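PDB 6FDG: 4-hydroxybenzoyl-CoA thioesterase from Staphylococcus aureus, which probably hydrolyses acyl-CoA thioesters, acting as the DHNA-CoA thioesterase of the vitamin K2 pathway. Local coordinates for residues Y83-F95 with A102-E114. Residues are numbered along the deposited sequence; the frame is centred on the assembly and turned at random.
Sequences YSRLRSVYKYEIF and ATTGSTELICIKE
Tyr92 lies across Gly105 and reaches diagonally to Thr107, two residues further along the antiparallel partner strand. Its CB sits beside the carbonyl oxygen of Gly105. With CG beside the backbone N (chi1 -50°), the ring is laid towards strand 102-109 and meets it edge-on: CD1 is 3.7 Å from Gly105 O, and CE1 is 3.5 Å from Thr107 OG1. At the tip, Tyr92 OH and Thr107 OG1 share a 2.7 Å hydrogen bond, and the two side chains cross at about a right angle. Gly105 has no side chain on this face, and the edge of the ring runs along the backbone from Gly105 to Thr107. The same phenol oxygen is also hydrogen-bonded to Arg34, and Phe30 stacks on the ring.

Paired backbone bonds join Ser88 with Leu109, Tyr90 with Thr107 and Tyr92 with Gly105. The bond from Gly105 N to Tyr92 O, at 3.1 Å, is longer than those of the other two pairs. At the far end Ala102 and Thr103 both face Ile94 in a classic beta bulge; Ala102 N bonds Ile94 O at 2.7 Å, while the bond from Thr103 N to that oxygen is weak. On the tyrosine face, Leu109 CD2 packs 3.9 Å from Tyr90 CD1. On the other face, the carboxylate of Glu108 lies alongside Arg87, with only a long salt bridge from OE2 to Arg87 NE (3.8 Å); its OE1 is hydrogen-bonded to Thr58.

This hairpin forms part of the curved sheet of a hot-dog fold. Strand 73-83 flanks it beyond 88-95 and strand 57-64 beyond 102-109, while helix 26-41 packs against the face carrying Tyr90, Tyr92, Thr107 and Leu109.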
ATOM      1  N   TYR A  83      11.059 -10.575  25.910  1.00 20.87           N
ATOM      2  CA  TYR A  83      12.096 -11.127  25.085  1.00 18.46           C
ATOM      3  C   TYR A  83      12.367 -12.525  25.447  1.00 19.44           C
ATOM      4  O   TYR A  83      12.547 -12.840  26.671  1.00 21.15           O
ATOM      5  CB  TYR A  83      13.390 -10.294  25.223  1.00 19.57           C
ATOM      6  CG  TYR A  83      14.553 -11.013  24.626  1.00 20.11           C
ATOM      7  CD1 TYR A  83      14.657 -11.137  23.229  1.00 19.72           C
ATOM      8  CD2 TYR A  83      15.574 -11.608  25.368  1.00 21.00           C
ATOM      9  CE1 TYR A  83      15.670 -11.848  22.649  1.00 19.38           C
ATOM     10  CE2 TYR A  83      16.603 -12.326  24.772  1.00 20.35           C
ATOM     11  CZ  TYR A  83      16.631 -12.443  23.420  1.00 20.59           C
ATOM     12  OH  TYR A  83      17.609 -13.125  22.733  1.00 22.23           O
ATOM     13  N   SER A  84      12.454 -13.440  24.508  1.00 18.96           N
ATOM     14  CA  SER A  84      13.029 -14.757  24.689  1.00 20.45           C
ATOM     15  C   SER A  84      13.862 -15.003  23.427  1.00 19.28           C
ATOM     16  O   SER A  84      13.785 -14.306  22.414  1.00 19.82           O
ATOM     17  CB  SER A  84      12.041 -15.835  24.848  1.00 22.65           C
ATOM     18  OG  SER A  84      11.437 -16.224  23.634  1.00 24.43           O
ATOM     19  N   ARG A  85      14.747 -16.030  23.524  1.00 20.80           N
ATOM     20  CA  ARG A  85      15.622 -16.292  22.355  1.00 20.45           C
ATOM     21  C   ARG A  85      14.816 -16.787  21.134  1.00 19.44           C
ATOM     22  O   ARG A  85      15.382 -16.693  20.023  1.00 23.16           O
ATOM     23  CB  ARG A  85      16.565 -17.449  22.736  1.00 26.41           C
ATOM     24  CG  ARG A  85      17.402 -17.285  24.006  1.00 33.21           C
ATOM     25  CD  ARG A  85      17.729 -18.622  24.726  1.00 31.79           C
ATOM     26  NE  ARG A  85      18.721 -18.582  25.693  1.00 35.84           N
ATOM     27  CZ  ARG A  85      18.562 -18.244  26.966  1.00 47.03           C
ATOM     28  NH1 ARG A  85      17.395 -17.891  27.479  1.00 51.30           N
ATOM     29  NH2 ARG A  85      19.632 -18.201  27.741  1.00 55.09           N
ATOM     30  N   LEU A  86      13.579 -17.194  21.257  1.00 18.58           N
ATOM     31  CA  LEU A  86      12.785 -17.603  20.169  1.00 18.72           C
ATOM     32  C   LEU A  86      11.759 -16.545  19.671  1.00 19.35           C
ATOM     33  O   LEU A  86      11.337 -16.675  18.496  1.00 22.82           O
ATOM     34  CB  LEU A  86      12.066 -18.870  20.475  1.00 20.56           C
ATOM     35  CG  LEU A  86      13.023 -20.150  20.487  1.00 22.85           C
ATOM     36  CD1 LEU A  86      12.233 -21.331  20.985  1.00 26.32           C
ATOM     37  CD2 LEU A  86      13.610 -20.458  19.174  1.00 24.23           C
ATOM     38  N   ARG A  87      11.391 -15.610  20.514  1.00 17.90           N
ATOM     39  CA  ARG A  87      10.366 -14.600  20.116  1.00 20.02           C
ATOM     40  C   ARG A  87      10.403 -13.422  20.956  1.00 21.20           C
ATOM     41  O   ARG A  87      10.740 -13.414  22.168  1.00 20.93           O
ATOM     42  CB  ARG A  87       8.994 -15.171  20.141  1.00 22.81           C
ATOM     43  CG  ARG A  87       8.439 -15.539  21.468  1.00 27.32           C
ATOM     44  CD  ARG A  87       7.208 -16.489  21.402  1.00 42.17           C
ATOM     45  NE  ARG A  87       7.358 -17.411  20.258  1.00 57.83           N
ATOM     46  CZ  ARG A  87       7.912 -18.638  20.259  1.00 58.54           C
ATOM     47  NH1 ARG A  87       8.279 -19.283  21.409  1.00 42.02           N
ATOM     48  NH2 ARG A  87       8.071 -19.232  19.066  1.00 55.41           N
ATOM     49  N   SER A  88      10.076 -12.298  20.347  1.00 19.49           N
ATOM     50  CA  SER A  88      10.028 -11.008  21.059  1.00 19.47           C
ATOM     51  C   SER A  88       8.625 -10.397  20.905  1.00 18.31           C
ATOM     52  O   SER A  88       8.051 -10.532  19.752  1.00 19.26           O
ATOM     53  CB  SER A  88      10.955 -10.012  20.540  1.00 19.99           C
ATOM     54  OG  SER A  88      12.363 -10.365  20.768  1.00 26.27           O
ATOM     55  N   VAL A  89       8.089  -9.759  21.906  1.00 16.69           N
ATOM     56  CA  VAL A  89       6.828  -8.987  21.785  1.00 15.79           C
ATOM     57  C   VAL A  89       7.177  -7.530  22.015  1.00 16.75           C
ATOM     58  O   VAL A  89       7.681  -7.155  23.085  1.00 17.14           O
ATOM     59  CB  VAL A  89       5.774  -9.436  22.776  1.00 17.65           C
ATOM     60  CG1 VAL A  89       4.486  -8.616  22.596  1.00 20.15           C
ATOM     61  CG2 VAL A  89       5.473 -10.924  22.570  1.00 21.31           C
ATOM     62  N   TYR A  90       6.990  -6.699  21.003  1.00 15.56           N
ATOM     63  CA  TYR A  90       7.142  -5.243  21.070  1.00 15.13           C
ATOM     64  C   TYR A  90       5.801  -4.657  21.357  1.00 16.57           C
ATOM     65  O   TYR A  90       4.757  -5.113  20.815  1.00 16.88           O
ATOM     66  CB  TYR A  90       7.671  -4.680  19.774  1.00 15.92           C
ATOM     67  CG  TYR A  90       9.034  -5.112  19.341  1.00 15.17           C
ATOM     68  CD1 TYR A  90       9.298  -6.358  18.845  1.00 17.64           C
ATOM     69  CD2 TYR A  90      10.120  -4.244  19.541  1.00 17.60           C
ATOM     70  CE1 TYR A  90      10.604  -6.736  18.481  1.00 17.86           C
ATOM     71  CE2 TYR A  90      11.437  -4.613  19.156  1.00 17.13           C
ATOM     72  CZ  TYR A  90      11.591  -5.829  18.683  1.00 16.82           C
ATOM     73  OH  TYR A  90      12.919  -6.235  18.286  1.00 20.54           O
ATOM     74  N   LYS A  91       5.757  -3.598  22.157  1.00 16.02           N
ATOM     75  CA  LYS A  91       4.553  -2.787  22.371  1.00 16.19           C
ATOM     76  C   LYS A  91       4.838  -1.389  21.924  1.00 15.39           C
ATOM     77  O   LYS A  91       5.965  -0.870  21.920  1.00 16.10           O
ATOM     78  CB  LYS A  91       4.120  -2.817  23.855  1.00 18.28           C
ATOM     79  CG  LYS A  91       3.381  -4.097  24.198  1.00 23.04           C
ATOM     80  CD  LYS A  91       2.950  -4.200  25.655  1.00 30.41           C
ATOM     81  CE  LYS A  91       1.926  -3.147  25.947  1.00 32.03           C
ATOM     82  NZ  LYS A  91       1.001  -3.756  27.028  1.00 41.27           N
ATOM     83  N   TYR A  92       3.729  -0.725  21.531  1.00 15.42           N
ATOM     84  CA  TYR A  92       3.776   0.611  20.980  1.00 15.10           C
ATOM     85  C   TYR A  92       2.685   1.513  21.511  1.00 15.65           C
ATOM     86  O   TYR A  92       1.560   1.074  21.841  1.00 16.93           O
ATOM     87  CB  TYR A  92       3.506   0.604  19.461  1.00 15.76           C
ATOM     88  CG  TYR A  92       4.379  -0.425  18.731  1.00 15.17           C
ATOM     89  CD1 TYR A  92       3.891  -1.750  18.587  1.00 15.79           C
ATOM     90  CD2 TYR A  92       5.560  -0.093  18.157  1.00 15.95           C
ATOM     91  CE1 TYR A  92       4.674  -2.733  17.978  1.00 15.31           C
ATOM     92  CE2 TYR A  92       6.343  -1.080  17.492  1.00 15.38           C
ATOM     93  CZ  TYR A  92       5.849  -2.358  17.370  1.00 15.08           C
ATOM     94  OH  TYR A  92       6.617  -3.338  16.661  1.00 15.71           O
ATOM     95  N   GLU A  93       3.006   2.786  21.560  1.00 15.14           N
ATOM     96  CA  GLU A  93       1.990   3.880  21.805  1.00 15.63           C
ATOM     97  C   GLU A  93       2.232   4.926  20.769  1.00 16.92           C
ATOM     98  O   GLU A  93       3.373   5.325  20.534  1.00 17.92           O
ATOM     99  CB  GLU A  93       2.175   4.506  23.222  1.00 17.83           C
ATOM    100  CG  GLU A  93       1.826   3.587  24.318  1.00 18.70           C
ATOM    101  CD  GLU A  93       2.120   4.114  25.746  1.00 24.08           C
ATOM    102  OE1 GLU A  93       2.931   5.007  25.856  1.00 25.24           O
ATOM    103  OE2 GLU A  93       1.591   3.447  26.625  1.00 29.16           O
ATOM    104  N   ILE A  94       1.166   5.442  20.148  1.00 16.52           N
ATOM    105  CA  ILE A  94       1.279   6.525  19.188  1.00 17.49           C
ATOM    106  C   ILE A  94       0.592   7.786  19.740  1.00 16.43           C
ATOM    107  O   ILE A  94      -0.580   7.717  20.179  1.00 18.13           O
ATOM    108  CB  ILE A  94       0.633   6.232  17.854  1.00 16.40           C
ATOM    109  CG1 ILE A  94       1.229   4.919  17.249  1.00 17.01           C
ATOM    110  CG2 ILE A  94       0.781   7.399  16.916  1.00 18.83           C
ATOM    111  CD1 ILE A  94       0.656   4.575  15.910  1.00 19.07           C
ATOM    112  N   PHE A  95       1.376   8.863  19.817  1.00 16.86           N
ATOM    113  CA  PHE A  95       0.842  10.188  20.256  1.00 17.65           C
ATOM    114  C   PHE A  95       0.727  11.040  19.078  1.00 18.76           C
ATOM    115  O   PHE A  95       1.578  11.181  18.190  1.00 19.50           O
ATOM    116  CB  PHE A  95       1.827  10.742  21.310  1.00 18.63           C
ATOM    117  CG  PHE A  95       1.969   9.897  22.537  1.00 19.28           C
ATOM    118  CD1 PHE A  95       1.104  10.037  23.657  1.00 21.83           C
ATOM    119  CD2 PHE A  95       2.947   8.887  22.600  1.00 20.24           C
ATOM    120  CE1 PHE A  95       1.171   9.201  24.782  1.00 22.00           C
ATOM    121  CE2 PHE A  95       3.015   8.071  23.733  1.00 23.20           C
ATOM    122  CZ  PHE A  95       2.160   8.207  24.806  1.00 22.70           C
ATOM    123  N   ALA A 102      -3.197   8.273  20.792  1.00 17.72           N
ATOM    124  CA  ALA A 102      -4.087   7.948  19.674  1.00 18.22           C
ATOM    125  C   ALA A 102      -4.307   6.425  19.490  1.00 17.96           C
ATOM    126  O   ALA A 102      -5.289   5.966  18.979  1.00 17.86           O
ATOM    127  CB  ALA A 102      -3.677   8.583  18.441  1.00 18.44           C
ATOM    128  N   THR A 103      -3.243   5.657  19.796  1.00 17.40           N
ATOM    129  CA  THR A 103      -3.195   4.242  19.445  1.00 16.69           C
ATOM    130  C   THR A 103      -2.244   3.484  20.318  1.00 17.08           C
ATOM    131  O   THR A 103      -1.209   4.040  20.729  1.00 16.84           O
ATOM    132  CB  THR A 103      -2.596   4.133  17.953  1.00 18.28           C
ATOM    133  OG1 THR A 103      -2.859   5.251  17.198  1.00 18.15           O
ATOM    134  CG2 THR A 103      -2.978   2.858  17.351  1.00 19.61           C
ATOM    135  N   THR A 104      -2.552   2.241  20.616  1.00 17.25           N
ATOM    136  CA  THR A 104      -1.650   1.310  21.248  1.00 16.12           C
ATOM    137  C   THR A 104      -1.607   0.065  20.424  1.00 16.62           C
ATOM    138  O   THR A 104      -2.450  -0.140  19.508  1.00 17.29           O
ATOM    139  CB  THR A 104      -2.037   0.941  22.673  1.00 18.12           C
ATOM    140  OG1 THR A 104      -3.304   0.318  22.715  1.00 20.79           O
ATOM    141  CG2 THR A 104      -2.121   2.237  23.524  1.00 20.10           C
ATOM    142  N   GLY A 105      -0.574  -0.779  20.590  1.00 16.49           N
ATOM    143  CA  GLY A 105      -0.624  -2.089  19.880  1.00 16.04           C
ATOM    144  C   GLY A 105       0.571  -2.885  20.221  1.00 15.37           C
ATOM    145  O   GLY A 105       1.404  -2.515  21.148  1.00 16.07           O
ATOM    146  N   SER A 106       0.742  -4.016  19.564  1.00 14.26           N
ATOM    147  CA  SER A 106       1.836  -4.910  19.798  1.00 15.21           C
ATOM    148  C   SER A 106       2.115  -5.738  18.582  1.00 14.87           C
ATOM    149  O   SER A 106       1.244  -5.944  17.704  1.00 15.93           O
ATOM    150  CB  SER A 106       1.603  -5.831  20.974  1.00 17.23           C
ATOM    151  OG  SER A 106       0.476  -6.648  20.809  1.00 20.53           O
ATOM    152  N   THR A 107       3.337  -6.221  18.445  1.00 14.24           N
ATOM    153  CA  THR A 107       3.762  -7.185  17.430  1.00 15.10           C
ATOM    154  C   THR A 107       4.632  -8.259  18.009  1.00 14.97           C
ATOM    155  O   THR A 107       5.672  -7.901  18.700  1.00 16.40           O
ATOM    156  CB  THR A 107       4.519  -6.568  16.284  1.00 15.52           C
ATOM    157  OG1 THR A 107       5.700  -5.885  16.813  1.00 15.17           O
ATOM    158  CG2 THR A 107       3.685  -5.576  15.444  1.00 16.01           C
ATOM    159  N   GLU A 108       4.351  -9.527  17.747  1.00 15.10           N
ATOM    160  CA  GLU A 108       5.291 -10.640  18.066  1.00 15.00           C
ATOM    161  C   GLU A 108       6.098 -10.885  16.852  1.00 16.30           C
ATOM    162  O   GLU A 108       5.593 -10.970  15.717  1.00 17.79           O
ATOM    163  CB  GLU A 108       4.460 -11.835  18.472  1.00 18.05           C
ATOM    164  CG  GLU A 108       5.389 -13.063  18.855  1.00 21.66           C
ATOM    165  CD  GLU A 108       4.512 -14.244  19.140  1.00 33.73           C
ATOM    166  OE1 GLU A 108       3.775 -14.639  18.216  1.00 38.80           O
ATOM    167  OE2 GLU A 108       4.577 -14.773  20.233  1.00 36.39           O
ATOM    168  N   LEU A 109       7.429 -11.081  17.048  1.00 16.45           N
ATOM    169  CA  LEU A 109       8.443 -11.294  16.006  1.00 17.18           C
ATOM    170  C   LEU A 109       9.179 -12.597  16.348  1.00 17.60           C
ATOM    171  O   LEU A 109       9.443 -12.857  17.541  1.00 17.64           O
ATOM    172  CB  LEU A 109       9.443 -10.202  15.898  1.00 19.01           C
ATOM    173  CG  LEU A 109       9.117  -8.875  15.281  1.00 21.33           C
ATOM    174  CD1 LEU A 109       9.142  -9.004  13.844  1.00 22.22           C
ATOM    175  CD2 LEU A 109       7.877  -8.192  15.739  1.00 18.88           C
ATOM    176  N   ILE A 110       9.526 -13.333  15.349  1.00 17.18           N
ATOM    177  CA  ILE A 110      10.431 -14.539  15.429  1.00 17.76           C
ATOM    178  C   ILE A 110      11.559 -14.265  14.459  1.00 18.63           C
ATOM    179  O   ILE A 110      11.523 -13.373  13.636  1.00 20.73           O
ATOM    180  CB  ILE A 110       9.714 -15.892  15.187  1.00 18.27           C
ATOM    181  CG1 ILE A 110       9.122 -15.949  13.771  1.00 19.14           C
ATOM    182  CG2 ILE A 110       8.663 -16.076  16.217  1.00 21.04           C
ATOM    183  CD1 ILE A 110       8.559 -17.265  13.276  1.00 23.38           C
ATOM    184  N   CYS A 111      12.605 -15.128  14.487  1.00 18.31           N
ATOM    185  CA  CYS A 111      13.641 -15.099  13.470  1.00 18.20           C
ATOM    186  C   CYS A 111      13.726 -16.471  12.817  1.00 18.34           C
ATOM    187  O   CYS A 111      13.634 -17.474  13.522  1.00 19.96           O
ATOM    188  CB  CYS A 111      14.991 -14.795  14.145  1.00 21.74           C
ATOM    189  SG  CYS A 111      15.179 -13.101  14.773  1.00 24.95           S
ATOM    190  N   ILE A 112      13.879 -16.447  11.517  1.00 18.77           N
ATOM    191  CA  ILE A 112      13.889 -17.664  10.719  1.00 20.53           C
ATOM    192  C   ILE A 112      14.943 -17.570   9.646  1.00 19.05           C
ATOM    193  O   ILE A 112      15.409 -16.579   9.241  1.00 20.61           O
ATOM    194  CB  ILE A 112      12.508 -17.876  10.050  1.00 23.60           C
ATOM    195  CG1 ILE A 112      12.184 -16.811   9.020  1.00 28.73           C
ATOM    196  CG2 ILE A 112      11.374 -18.029  11.108  1.00 24.44           C
ATOM    197  CD1 ILE A 112      10.809 -17.024   8.357  1.00 31.09           C
ATOM    198  N   LYS A 113      15.331 -18.798   9.156  1.00 21.94           N
ATOM    199  CA  LYS A 113      16.170 -18.883   8.000  1.00 24.34           C
ATOM    200  C   LYS A 113      15.455 -18.482   6.738  1.00 24.06           C
ATOM    201  O   LYS A 113      14.327 -18.897   6.537  1.00 26.44           O
ATOM    202  CB  LYS A 113      16.685 -20.347   7.841  1.00 26.26           C
ATOM    203  CG  LYS A 113      17.391 -20.912   8.983  1.00 30.38           C
ATOM    204  CD  LYS A 113      18.622 -20.197   9.347  1.00 34.89           C
ATOM    205  CE  LYS A 113      19.657 -20.029   8.223  1.00 44.12           C
ATOM    206  NZ  LYS A 113      20.743 -21.099   8.246  1.00 49.32           N
ATOM    207  N   GLU A 114      16.093 -17.703   5.923  1.00 24.31           N
ATOM    208  CA  GLU A 114      15.448 -17.106   4.709  1.00 32.58           C
ATOM    209  C   GLU A 114      15.102 -18.203   3.749  1.00 34.19           C
ATOM    210  O   GLU A 114      14.048 -18.141   3.049  1.00 36.95           O
ATOM    211  CB  GLU A 114      16.359 -16.144   4.028  1.00 33.99           C
ATOM    212  CG  GLU A 114      15.699 -15.505   2.825  1.00 49.84           C
ATOM    213  CD  GLU A 114      16.424 -14.288   2.371  1.00 57.46           C
ATOM    214  OE1 GLU A 114      17.678 -14.238   2.587  1.00 62.28           O
ATOM    215  OE2 GLU A 114      15.711 -13.408   1.813  1.00 60.03           O
TER
HETATM  216  O   HOH W   1      12.542 -17.738  16.323  1.00 31.04           O